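Local coordinates for RagA protein (Porphyromonas gingivalis, PDB 6SLN) that is an outer-membrane TonB-dependent receptor whose beta-barrel and plug probably allow energy-driven uptake of a substrate across the outer membrane, at residues Asp280-Glu285 with Asn479-Thr484; Ser941-Gln946 with Gly950-Tyr955. All coordinates share one frame; numbering follows the deposited sequence.

Contact 1: residues Asp280-Glu285 with Asn479-Thr484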
loop_
_atom_site.group_PDB
_atom_site.type_symbol
_atom_site.label_atom_id
_atom_site.label_comp_id
_atom_site.label_asym_id
_atom_site.label_seq_id
_atom_site.Cartn_x
_atom_site.Cartn_y
_atom_site.Cartn_z
ATOM N N ASP A 280 -23.073 -29.463 -1.064
ATOM C CA ASP A 280 -22.767 -30.476 -0.069
ATOM C C ASP A 280 -23.039 -29.955 1.326
ATOM O O ASP A 280 -23.535 -30.689 2.177
ATOM C CB ASP A 280 -21.312 -30.923 -0.215
ATOM C CG ASP A 280 -21.023 -31.479 -1.593
ATOM O OD1 ASP A 280 -21.994 -31.947 -2.233
ATOM O OD2 ASP A 280 -19.852 -31.452 -2.037
ATOM N N SER A 281 -22.774 -28.679 1.560
ATOM C CA SER A 281 -22.995 -28.113 2.875
ATOM C C SER A 281 -24.473 -27.965 3.219
ATOM O O SER A 281 -24.782 -27.598 4.355
ATOM C CB SER A 281 -22.297 -26.751 2.953
ATOM O OG SER A 281 -22.396 -26.054 1.717
ATOM N N LEU A 282 -25.381 -28.257 2.286
ATOM C CA LEU A 282 -26.808 -28.008 2.444
ATOM C C LEU A 282 -27.675 -29.205 2.093
ATOM O O LEU A 282 -28.682 -29.431 2.765
ATOM C CB LEU A 282 -27.264 -26.785 1.580
ATOM C CG LEU A 282 -26.674 -25.433 1.993
ATOM C CD1 LEU A 282 -27.263 -24.264 1.208
ATOM C CD2 LEU A 282 -26.835 -25.210 3.481
ATOM N N LYS A 283 -27.320 -29.972 1.057
ATOM C CA LYS A 283 -28.251 -30.960 0.513
ATOM C C LYS A 283 -28.698 -32.004 1.542
ATOM O O LYS A 283 -29.782 -32.580 1.387
ATOM C CB LYS A 283 -27.629 -31.646 -0.708
ATOM C CG LYS A 283 -26.553 -32.647 -0.355
ATOM C CD LYS A 283 -26.057 -33.377 -1.577
ATOM C CE LYS A 283 -24.778 -34.132 -1.266
ATOM N NZ LYS A 283 -23.740 -33.912 -2.319
ATOM N N ASP A 284 -27.915 -32.244 2.590
ATOM C CA ASP A 284 -28.328 -33.143 3.660
ATOM C C ASP A 284 -28.889 -32.407 4.864
ATOM O O ASP A 284 -29.369 -33.061 5.794
ATOM C CB ASP A 284 -27.153 -34.027 4.121
ATOM C CG ASP A 284 -26.558 -34.836 2.994
ATOM O OD1 ASP A 284 -27.311 -35.217 2.072
ATOM O OD2 ASP A 284 -25.331 -35.071 3.012
ATOM N N GLU A 285 -28.829 -31.079 4.886
ATOM C CA GLU A 285 -29.480 -30.316 5.946
ATOM C C GLU A 285 -30.861 -29.807 5.561
ATOM O O GLU A 285 -31.707 -29.631 6.442
ATOM C CB GLU A 285 -28.617 -29.127 6.377
ATOM C CG GLU A 285 -27.205 -29.485 6.741
ATOM C CD GLU A 285 -27.110 -30.739 7.594
ATOM O OE1 GLU A 285 -27.880 -30.869 8.570
ATOM O OE2 GLU A 285 -26.251 -31.597 7.289
ATOM N N ASN A 479 -15.292 -20.260 -0.104
ATOM C CA ASN A 479 -16.644 -20.032 0.336
ATOM C C ASN A 479 -17.573 -20.674 -0.691
ATOM O O ASN A 479 -17.596 -20.229 -1.851
ATOM C CB ASN A 479 -16.880 -18.532 0.483
ATOM C CG ASN A 479 -18.328 -18.176 0.820
ATOM O OD1 ASN A 479 -19.181 -19.049 1.004
ATOM N ND2 ASN A 479 -18.609 -16.883 0.890
ATOM N N PRO A 480 -18.311 -21.735 -0.335
ATOM C CA PRO A 480 -19.232 -22.362 -1.307
ATOM C C PRO A 480 -20.351 -21.444 -1.762
ATOM O O PRO A 480 -20.974 -21.713 -2.796
ATOM C CB PRO A 480 -19.797 -23.562 -0.539
ATOM C CG PRO A 480 -19.746 -23.123 0.924
ATOM C CD PRO A 480 -18.452 -22.296 1.019
ATOM N N TYR A 481 -20.644 -20.388 -1.003
ATOM C CA TYR A 481 -21.740 -19.469 -1.295
ATOM C C TYR A 481 -21.248 -18.171 -1.929
ATOM O O TYR A 481 -21.939 -17.155 -1.866
ATOM C CB TYR A 481 -22.539 -19.189 -0.014
ATOM C CG TYR A 481 -22.815 -20.450 0.812
ATOM C CD1 TYR A 481 -23.399 -21.570 0.228
ATOM C CD2 TYR A 481 -22.504 -20.510 2.177
ATOM C CE1 TYR A 481 -23.643 -22.700 0.954
ATOM C CE2 TYR A 481 -22.752 -21.650 2.922
ATOM C CZ TYR A 481 -23.315 -22.753 2.299
ATOM O OH TYR A 481 -23.574 -23.934 3.002
ATOM N N ASP A 482 -20.061 -18.192 -2.517
ATOM C CA ASP A 482 -19.473 -17.074 -3.232
ATOM C C ASP A 482 -19.572 -17.369 -4.718
ATOM O O ASP A 482 -19.786 -18.513 -5.119
ATOM C CB ASP A 482 -18.007 -16.862 -2.818
ATOM C CG ASP A 482 -17.570 -15.389 -2.866
ATOM O OD1 ASP A 482 -17.966 -14.675 -3.817
ATOM O OD2 ASP A 482 -16.812 -14.956 -1.958
ATOM N N SER A 483 -19.444 -16.320 -5.537
ATOM C CA SER A 483 -19.484 -16.515 -6.985
ATOM C C SER A 483 -18.225 -17.201 -7.501
ATOM O O SER A 483 -18.213 -17.684 -8.640
ATOM C CB SER A 483 -19.672 -15.173 -7.701
ATOM O OG SER A 483 -18.691 -14.229 -7.289
ATOM N N THR A 484 -17.169 -17.231 -6.694
ATOM C CA THR A 484 -15.891 -17.788 -7.093
ATOM C C THR A 484 -15.209 -18.308 -5.838
ATOM O O THR A 484 -15.428 -17.770 -4.742
ATOM C CB THR A 484 -15.008 -16.742 -7.795
ATOM O OG1 THR A 484 -13.839 -17.366 -8.326
ATOM C CG2 THR A 484 -14.567 -15.679 -6.822
#

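Contact 2: residues Ser941-Gln946 with Gly950-Tyr955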
loop_
_atom_site.group_PDB
_atom_site.type_symbol
_atom_site.label_atom_id
_atom_site.label_comp_id
_atom_site.label_asym_id
_atom_site.label_seq_id
_atom_site.Cartn_x
_atom_site.Cartn_y
_atom_site.Cartn_z
ATOM N N SER A 941 -18.846 7.520 55.861
ATOM C CA SER A 941 -18.478 6.862 57.111
ATOM C C SER A 941 -17.648 5.612 56.870
ATOM O O SER A 941 -16.619 5.402 57.524
ATOM C CB SER A 941 -19.741 6.517 57.899
ATOM O OG SER A 941 -20.711 7.528 57.714
ATOM N N LEU A 942 -18.089 4.771 55.931
ATOM C CA LEU A 942 -17.492 3.454 55.726
ATOM C C LEU A 942 -15.968 3.483 55.624
ATOM O O LEU A 942 -15.297 2.526 56.029
ATOM C CB LEU A 942 -18.087 2.832 54.465
ATOM C CG LEU A 942 -19.575 2.530 54.618
ATOM C CD1 LEU A 942 -20.051 1.712 53.441
ATOM C CD2 LEU A 942 -19.793 1.787 55.921
ATOM N N PHE A 943 -15.404 4.559 55.094
ATOM C CA PHE A 943 -13.975 4.608 54.836
ATOM C C PHE A 943 -13.170 5.225 55.971
ATOM O O PHE A 943 -11.937 5.221 55.899
ATOM C CB PHE A 943 -13.707 5.390 53.547
ATOM C CG PHE A 943 -14.708 5.127 52.456
ATOM C CD1 PHE A 943 -14.609 3.995 51.655
ATOM C CD2 PHE A 943 -15.749 6.012 52.231
ATOM C CE1 PHE A 943 -15.530 3.756 50.650
ATOM C CE2 PHE A 943 -16.674 5.777 51.233
ATOM C CZ PHE A 943 -16.564 4.649 50.440
ATOM N N ALA A 944 -13.826 5.759 57.007
ATOM C CA ALA A 944 -13.100 6.402 58.098
ATOM C C ALA A 944 -12.350 5.408 58.973
ATOM O O ALA A 944 -11.538 5.831 59.803
ATOM C CB ALA A 944 -14.058 7.234 58.957
ATOM N N GLY A 945 -12.596 4.109 58.812
ATOM C CA GLY A 945 -11.877 3.075 59.525
ATOM C C GLY A 945 -10.664 2.539 58.800
ATOM O O GLY A 945 -10.103 1.523 59.223
ATOM N N GLN A 946 -10.246 3.196 57.723
ATOM C CA GLN A 946 -9.110 2.764 56.906
ATOM C C GLN A 946 -8.450 4.004 56.301
ATOM O O GLN A 946 -8.649 5.127 56.779
ATOM C CB GLN A 946 -9.571 1.750 55.844
ATOM C CG GLN A 946 -10.653 2.275 54.920
ATOM C CD GLN A 946 -10.104 2.684 53.567
ATOM O OE1 GLN A 946 -9.814 1.839 52.717
ATOM N NE2 GLN A 946 -9.955 3.988 53.361
ATOM N N GLY A 950 -11.024 6.510 49.676
ATOM C CA GLY A 950 -11.695 7.642 50.286
ATOM C C GLY A 950 -13.191 7.687 50.030
ATOM O O GLY A 950 -13.939 8.275 50.818
ATOM N N GLY A 951 -13.644 7.075 48.940
ATOM C CA GLY A 951 -15.056 7.114 48.605
ATOM C C GLY A 951 -15.370 6.110 47.520
ATOM O O GLY A 951 -14.486 5.431 46.998
ATOM N N ALA A 952 -16.655 6.027 47.176
ATOM C CA ALA A 952 -17.082 5.171 46.076
ATOM C C ALA A 952 -18.488 5.563 45.636
ATOM O O ALA A 952 -19.278 6.082 46.429
ATOM C CB ALA A 952 -17.043 3.691 46.469
ATOM N N ARG A 953 -18.786 5.312 44.362
ATOM C CA ARG A 953 -20.119 5.541 43.822
ATOM C C ARG A 953 -20.518 4.376 42.932
ATOM O O ARG A 953 -19.681 3.812 42.220
ATOM C CB ARG A 953 -20.210 6.825 42.994
ATOM C CG ARG A 953 -19.719 8.064 43.678
ATOM C CD ARG A 953 -19.405 9.166 42.682
ATOM N NE ARG A 953 -18.753 10.273 43.373
ATOM C CZ ARG A 953 -19.222 11.514 43.424
ATOM N NH1 ARG A 953 -20.348 11.829 42.803
ATOM N NH2 ARG A 953 -18.556 12.447 44.093
ATOM N N VAL A 954 -21.798 4.029 42.968
ATOM C CA VAL A 954 -22.396 3.148 41.977
ATOM C C VAL A 954 -23.534 3.907 41.317
ATOM O O VAL A 954 -24.156 4.788 41.926
ATOM C CB VAL A 954 -22.898 1.826 42.586
ATOM C CG1 VAL A 954 -21.727 0.916 42.877
ATOM C CG2 VAL A 954 -23.718 2.097 43.862
ATOM N N TYR A 955 -23.795 3.580 40.053
ATOM C CA TYR A 955 -24.868 4.234 39.327
ATOM C C TYR A 955 -25.533 3.259 38.373
ATOM O O TYR A 955 -24.918 2.303 37.887
ATOM C CB TYR A 955 -24.390 5.451 38.538
ATOM C CG TYR A 955 -23.371 5.161 37.447
ATOM C CD1 TYR A 955 -23.759 4.697 36.191
ATOM C CD2 TYR A 955 -22.014 5.387 37.667
ATOM C CE1 TYR A 955 -22.813 4.452 35.191
ATOM C CE2 TYR A 955 -21.073 5.152 36.682
ATOM C CZ TYR A 955 -21.470 4.683 35.449
ATOM O OH TYR A 955 -20.511 4.455 34.485
#

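Contact 1: residues Asp280-Glu285 with Asn479-Thr484
Ser281 turns its OG into the space between its own backbone N and carbonyl carbon (chi1 37°), while Tyr481 sets CG beside its backbone N (chi1 -44°) and sends its phenol forward; the two hydroxyls meet as a result. Ser281 OG and Tyr481 OH are 2.7 Å apart and share a hydrogen bond in which either may be the donor. Serine suits this place because it holds a hydroxyl close to the helix backbone, while the length of the tyrosine brings its OH near although its CB does not head straight for 280-285.

Leu282 and Tyr481 approach each other from opposite directions. Leu282 CD2 lies 3.5 Å from Tyr481 OH, and CD1 touches the ring obliquely, 4.0 Å from Tyr481 CE1. Leucine thus gives this buried side chain an apolar flank, and it also packs on Leu290 and Pro422. The aromatic residue is both a hydrogen-bonding and an apolar partner, which a tyrosine can be at once.

Over one face of the Tyr481 ring lies Pro480 CG, 3.7 Å above its plane and over its centre; the same CG is 4.0 Å from Ser281 OG. The rings of Tyr481 and Tyr428 also meet, so helix 426-432, which carries Tyr428, borders the phenol too.

The base of Tyr481 is held by Asn479, whose OD1 accepts from Tyr481 N at 2.8 Å, with the donor 53° above the carbonyl plane, and also bonds to Tyr428 OH. Proline is well suited to the second position of the type I beta turn from Asn479 to Asp482. An Asx turn heading a type I beta turn, from which Tyr481 reaches the weakly bonded helix 280-283 of another inter-strand excursion, is the local motif of this barrel loop.

Contact 2: residues Ser941-Gln946 with Gly950-Tyr955
Phe943 and Gly950 mark the nearest approach of the two backbones, with their CA atoms 5.9 Å apart, where a turn of helical conformation comes up to the start of strand 951-955. The turn belongs to the connection between the neighbouring antiparallel barrel strands 921-937 and 951-964, and packs on the start of the latter. The ring of Phe943, whose CG sits beside the backbone N (chi1 -39°), reaches over to the strand and lays one face on the backbone of two glycines. Gly951 CA stands 3.7 Å from the centroid of the Phe943 ring, 26° off its normal, which makes a CH-pi contact. Gly950 C lies over the same face, offset toward the rim, and Gly950 O is 3.2 Å from Phe943 CD2.

Both glycines face Ser996 in a classic beta bulge against strand 986-996, which their flexibility may favour. Farther along, Ala952 adds a small apolar group, its CB 4.1 Å from Phe943 CZ; it bonds through its backbone to Leu938.

On the turn's own side, Gln946 NE2 gives Phe943 O a weak bond, and Gln946 OE1 accepts from Ile949 N, so the amide ties the turn, weakly on one side, to the residue just before Gly950.

No hydrogen bond joins the turn to the strand; the contact probably rests mainly on dispersion and the CH-pi interaction of one ring face with the strand's backbone.

How the contacts relate
Read from the N terminus, helix 280-283 belongs to the excursion between strands 218-230 and 309-322, and contact 1 joins it to the loop between strands 456-475 and 487-510. It closes a long loop that includes several barrel strands. Contact 2 begins only after that loop has closed and spans a short connection between neighbouring strands 921-937 and 951-964. The two lie in series, neither nested nor crossed, with centres 60 Å apart and nearest atoms about 40 Å apart. Contact 1 ties together distant loops, beside a chain of another protein at Ser483 and Thr484; contact 2 folds a local turn against the barrel near the chain's C terminus.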